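Local coordinates for YkuI protein (Bacillus subtilis, PDB 2BAS), which binds the second messenger cyclic di-GMP through its EAL domain and is probably a phosphodiesterase that cleaves it, at residues 45-48 with 53-56; 102-107 with 265-270. All coordinates share one frame; numbering follows the deposited sequence.

Contact 1: residues 45-48 with 53-56; sequences IFSA and VVGY
Ile45 grips the opposing strand through both of its backbone polar atoms. Its carbonyl O accepts from Val54 N at 2.9 Å, and its own N donates to Gly55 O over 3.0 Å. Ile45 O also receives a CH...O contact from Val53 CA at 3.3 Å. Phe46 faces Val53 as a non-hydrogen-bonded antiparallel pair. Val54 N and Gly55 O both bond to Ile45, and Val54 has a near-helical psi of -15°, which together are consistent with a beta bulge at Val54.

Apolar contacts flank this backbone frame. Phe46 CG lies anti to the carbonyl carbon (chi1 -66°), which sends the ring out over the Val53 side, where CE2 meets Val53 CG1 at 3.7 Å, obliquely to the ring. Val54 uses both methyls: CG1 rests on Ser47 CB at 3.6 Å, while the Val54 and Ile45 side chains cross at about a right angle, their CG2 methyls 4.1 Å apart.

The pair closes the beta hairpin of strands 38-47 and 53-64 in the barrel-like EAL fold. Strand 38-47 runs antiparallel to both 53-64 and 249-252, with Phe46 bonded by backbone to Phe252; on its other side, strand 53-64 pairs in parallel with 108-112, to which Val54 and Tyr56 are bonded.

Contact 2: residues 102-107 with 265-270; sequences EADSDL and LERDVL
Arg267 reaches Asp106 and Asp104 by leaving its backbone with CG anti to the carbonyl carbon and then bending at chi3 (61°), which carries the guanidinium to the 102-107 loop. Asp106 answers from the opposite direction, its CG set between backbone N and carbonyl carbon (chi1 69°), a setting that turns the carboxylate to the guanidinium edge.

The resulting salt bridge brings two flat groups close to a common plane, 22° apart. OD1 of Asp106 takes weak hydrogen bonds from both terminal nitrogens of Arg267, at 2.8 Å from NH1 and 3.2 Å from NH2. OD2 also turns to NH1, but that separation is modelled so short that its exact value is doubtful. Asp104 contributes differently: its OD1 lies 3.2 Å from Arg267 CD, beside the aliphatic arm, and makes only a long salt bridge of 3.9 Å to NH1, with the two planes more steeply inclined. Leu107 supplies the apolar part. Its CD2 lies over the centre of one guanidinium face, and its side chain runs past the arginine in the opposite sense.

Outside the pair, Arg267 NH2 donates to Val53 O, and the two residues are also bonded by backbone; the arginine side chain also touches Lys52. The type I turn Glu266-Val269, closed by Val269 N bonding Glu266 O at 2.9 Å, carries the arginine just ahead of helix 271-311.

A single cation thus joins two acidic residues of the loop entering strand 108-112 to the turn leading into the long helix. With both carboxylates exposed, solvent would be expected to weaken the electrostatic attraction, while Leu107 CD2 covers one flat face of the guanidinium.

Contact 1 is buried and contact 2 lies towards the surface, their centres about 9 Å apart, both in the EAL domain. In 45-48 with 53-56, neighbours in sequence are joined by backbone hydrogen bonds and methyl packing; in 102-107 with 265-270, distant loops are joined by charged side chains. Strand 53-64 is the shared element: Tyr56 bonds through OH to Leu265 N, 2.9 Å away, while its ring packs on Leu107. Phe46 of the partner strand touches Leu270, the N-cap of helix 271-311. The ionic contact therefore lies against the flank of the hairpin.

Contact 1: residues 45-48 with 53-56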
loop_
_atom_site.group_PDB
_atom_site.type_symbol
_atom_site.label_atom_id
_atom_site.label_comp_id
_atom_site.label_asym_id
_atom_site.label_seq_id
_atom_site.Cartn_x
_atom_site.Cartn_y
_atom_site.Cartn_z
ATOM N N ILE A 45 7.795 18.998 17.398
ATOM C CA ILE A 45 7.315 18.367 16.189
ATOM C C ILE A 45 6.782 19.459 15.282
ATOM O O ILE A 45 6.039 20.343 15.733
ATOM C CB ILE A 45 6.280 17.272 16.489
ATOM C CG1 ILE A 45 6.970 16.131 17.240
ATOM C CG2 ILE A 45 5.675 16.739 15.193
ATOM C CD1 ILE A 45 6.073 15.372 18.140
ATOM N N PHE A 46 7.175 19.390 14.011
ATOM C CA PHE A 46 6.955 20.489 13.073
ATOM C C PHE A 46 5.865 20.291 12.042
ATOM O O PHE A 46 5.696 19.212 11.496
ATOM C CB PHE A 46 8.274 20.880 12.401
ATOM C CG PHE A 46 9.272 21.465 13.357
ATOM C CD1 PHE A 46 10.178 20.647 14.027
ATOM C CD2 PHE A 46 9.285 22.831 13.615
ATOM C CE1 PHE A 46 11.097 21.184 14.924
ATOM C CE2 PHE A 46 10.195 23.378 14.508
ATOM C CZ PHE A 46 11.107 22.550 15.162
ATOM N N SER A 47 5.131 21.373 11.805
ATOM C CA SER A 47 4.023 21.442 10.856
ATOM C C SER A 47 4.558 21.545 9.439
ATOM O O SER A 47 5.623 22.127 9.218
ATOM C CB SER A 47 3.204 22.705 11.152
ATOM O OG SER A 47 1.874 22.614 10.674
ATOM N N ALA A 48 3.820 20.998 8.476
ATOM C CA ALA A 48 4.205 21.126 7.077
ATOM C C ALA A 48 3.567 22.351 6.428
ATOM O O ALA A 48 4.213 23.023 5.620
ATOM C CB ALA A 48 3.853 19.876 6.304
ATOM N N VAL A 53 5.976 24.678 15.235
ATOM C CA VAL A 53 5.830 23.625 16.226
ATOM C C VAL A 53 4.340 23.403 16.542
ATOM O O VAL A 53 3.605 24.347 16.813
ATOM C CB VAL A 53 6.715 23.862 17.503
ATOM C CG1 VAL A 53 7.938 24.735 17.171
ATOM C CG2 VAL A 53 5.927 24.472 18.648
ATOM N N VAL A 54 3.904 22.150 16.465
ATOM C CA VAL A 54 2.504 21.782 16.698
ATOM C C VAL A 54 2.352 21.029 18.020
ATOM O O VAL A 54 1.242 20.873 18.537
ATOM C CB VAL A 54 1.949 20.924 15.538
ATOM C CG1 VAL A 54 1.785 21.770 14.297
ATOM C CG2 VAL A 54 2.859 19.739 15.252
ATOM N N GLY A 55 3.486 20.571 18.551
ATOM C CA GLY A 55 3.537 19.871 19.824
ATOM C C GLY A 55 4.947 19.446 20.188
ATOM O O GLY A 55 5.917 19.847 19.539
ATOM N N TYR A 56 5.052 18.638 21.238
ATOM C CA TYR A 56 6.333 18.138 21.716
ATOM C C TYR A 56 6.162 16.709 22.196
ATOM O O TYR A 56 5.216 16.408 22.923
ATOM C CB TYR A 56 6.820 18.963 22.910
ATOM C CG TYR A 56 7.122 20.421 22.648
ATOM C CD1 TYR A 56 6.120 21.394 22.744
ATOM C CD2 TYR A 56 8.417 20.835 22.338
ATOM C CE1 TYR A 56 6.398 22.744 22.518
ATOM C CE2 TYR A 56 8.709 22.184 22.112
ATOM C CZ TYR A 56 7.695 23.132 22.207
ATOM O OH TYR A 56 7.982 24.461 21.993
#

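Contact 2: residues 102-107 with 265-270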
loop_
_atom_site.group_PDB
_atom_site.type_symbol
_atom_site.label_atom_id
_atom_site.label_comp_id
_atom_site.label_asym_id
_atom_site.label_seq_id
_atom_site.Cartn_x
_atom_site.Cartn_y
_atom_site.Cartn_z
ATOM N N GLU A 102 1.171 25.716 31.399
ATOM C CA GLU A 102 1.691 27.082 31.337
ATOM C C GLU A 102 1.833 27.586 29.902
ATOM O O GLU A 102 1.688 28.778 29.642
ATOM C CB GLU A 102 3.043 27.189 32.058
ATOM C CG GLU A 102 3.053 26.694 33.510
ATOM C CD GLU A 102 2.061 27.416 34.416
ATOM O OE1 GLU A 102 2.031 28.670 34.422
ATOM O OE2 GLU A 102 1.321 26.718 35.141
ATOM N N ALA A 103 2.110 26.677 28.975
ATOM C CA ALA A 103 2.321 27.046 27.573
ATOM C C ALA A 103 1.027 27.233 26.773
ATOM O O ALA A 103 -0.066 27.285 27.334
ATOM C CB ALA A 103 3.220 26.031 26.901
ATOM N N ASP A 104 1.174 27.317 25.453
ATOM C CA ASP A 104 0.065 27.546 24.528
ATOM C C ASP A 104 -0.982 26.432 24.580
ATOM O O ASP A 104 -0.642 25.247 24.602
ATOM C CB ASP A 104 0.602 27.707 23.103
ATOM C CG ASP A 104 1.746 28.717 23.012
ATOM O OD1 ASP A 104 1.884 29.354 21.947
ATOM O OD2 ASP A 104 2.504 28.882 23.995
ATOM N N SER A 105 -2.251 26.835 24.577
ATOM C CA SER A 105 -3.405 25.940 24.743
ATOM C C SER A 105 -3.718 24.999 23.552
ATOM O O SER A 105 -4.682 24.223 23.598
ATOM C CB SER A 105 -4.635 26.793 25.093
ATOM O OG SER A 105 -5.730 26.012 25.533
ATOM N N ASP A 106 -2.902 25.048 22.501
ATOM C CA ASP A 106 -3.179 24.287 21.277
ATOM C C ASP A 106 -2.071 23.296 20.908
ATOM O O ASP A 106 -2.171 22.579 19.901
ATOM C CB ASP A 106 -3.410 25.247 20.111
ATOM C CG ASP A 106 -2.142 25.984 19.702
ATOM O OD1 ASP A 106 -1.761 25.903 18.514
ATOM O OD2 ASP A 106 -1.511 26.630 20.569
ATOM N N LEU A 107 -1.016 23.276 21.722
ATOM C CA LEU A 107 0.114 22.378 21.528
ATOM C C LEU A 107 -0.316 20.923 21.690
ATOM O O LEU A 107 -1.082 20.582 22.589
ATOM C CB LEU A 107 1.251 22.713 22.507
ATOM C CG LEU A 107 2.132 23.952 22.269
ATOM C CD1 LEU A 107 3.202 24.050 23.329
ATOM C CD2 LEU A 107 2.791 23.954 20.899
ATOM N N LEU A 265 10.234 25.997 22.905
ATOM C CA LEU A 265 10.857 26.931 21.987
ATOM C C LEU A 265 9.831 27.940 21.522
ATOM O O LEU A 265 8.639 27.784 21.787
ATOM C CB LEU A 265 11.379 26.163 20.769
ATOM C CG LEU A 265 12.294 24.960 21.005
ATOM C CD1 LEU A 265 12.480 24.205 19.721
ATOM C CD2 LEU A 265 13.644 25.402 21.576
ATOM N N GLU A 266 10.295 28.974 20.828
ATOM C CA GLU A 266 9.399 29.897 20.141
ATOM C C GLU A 266 8.677 29.079 19.068
ATOM O O GLU A 266 9.281 28.226 18.412
ATOM C CB GLU A 266 10.189 31.046 19.503
ATOM C CG GLU A 266 10.938 31.949 20.494
ATOM C CD GLU A 266 11.998 31.207 21.318
ATOM O OE1 GLU A 266 12.530 30.168 20.808
ATOM O OE2 GLU A 266 12.291 31.658 22.474
ATOM N N ARG A 267 7.384 29.318 18.897
ATOM C CA ARG A 267 6.599 28.508 17.975
ATOM C C ARG A 267 6.978 28.668 16.499
ATOM O O ARG A 267 6.699 27.787 15.679
ATOM C CB ARG A 267 5.106 28.667 18.246
ATOM C CG ARG A 267 4.729 27.994 19.563
ATOM C CD ARG A 267 3.267 27.652 19.670
ATOM N NE ARG A 267 2.841 26.718 18.636
ATOM C CZ ARG A 267 1.630 26.181 18.586
ATOM N NH1 ARG A 267 0.747 26.473 19.531
ATOM N NH2 ARG A 267 1.304 25.353 17.603
ATOM N N ASP A 268 7.640 29.783 16.186
ATOM C CA ASP A 268 8.161 30.061 14.852
ATOM C C ASP A 268 9.672 29.841 14.797
ATOM O O ASP A 268 10.338 30.317 13.874
ATOM C CB ASP A 268 7.857 31.513 14.459
ATOM C CG ASP A 268 6.369 31.813 14.400
ATOM O OD1 ASP A 268 5.541 30.757 14.083
ATOM O OD2 ASP A 268 6.033 33.119 14.656
ATOM N N VAL A 269 10.206 29.114 15.777
ATOM C CA VAL A 269 11.654 28.923 15.921
ATOM C C VAL A 269 12.373 28.581 14.616
ATOM O O VAL A 269 13.496 29.037 14.383
ATOM C CB VAL A 269 12.000 27.868 17.018
ATOM C CG1 VAL A 269 11.342 26.509 16.721
ATOM C CG2 VAL A 269 13.523 27.722 17.191
ATOM N N LEU A 270 11.710 27.809 13.758
ATOM C CA LEU A 270 12.358 27.267 12.577
ATOM C C LEU A 270 11.702 27.667 11.245
ATOM O O LEU A 270 12.162 27.242 10.182
ATOM C CB LEU A 270 12.420 25.743 12.718
ATOM C CG LEU A 270 13.780 25.074 12.506
ATOM C CD1 LEU A 270 14.824 25.612 13.499
ATOM C CD2 LEU A 270 13.646 23.565 12.640
#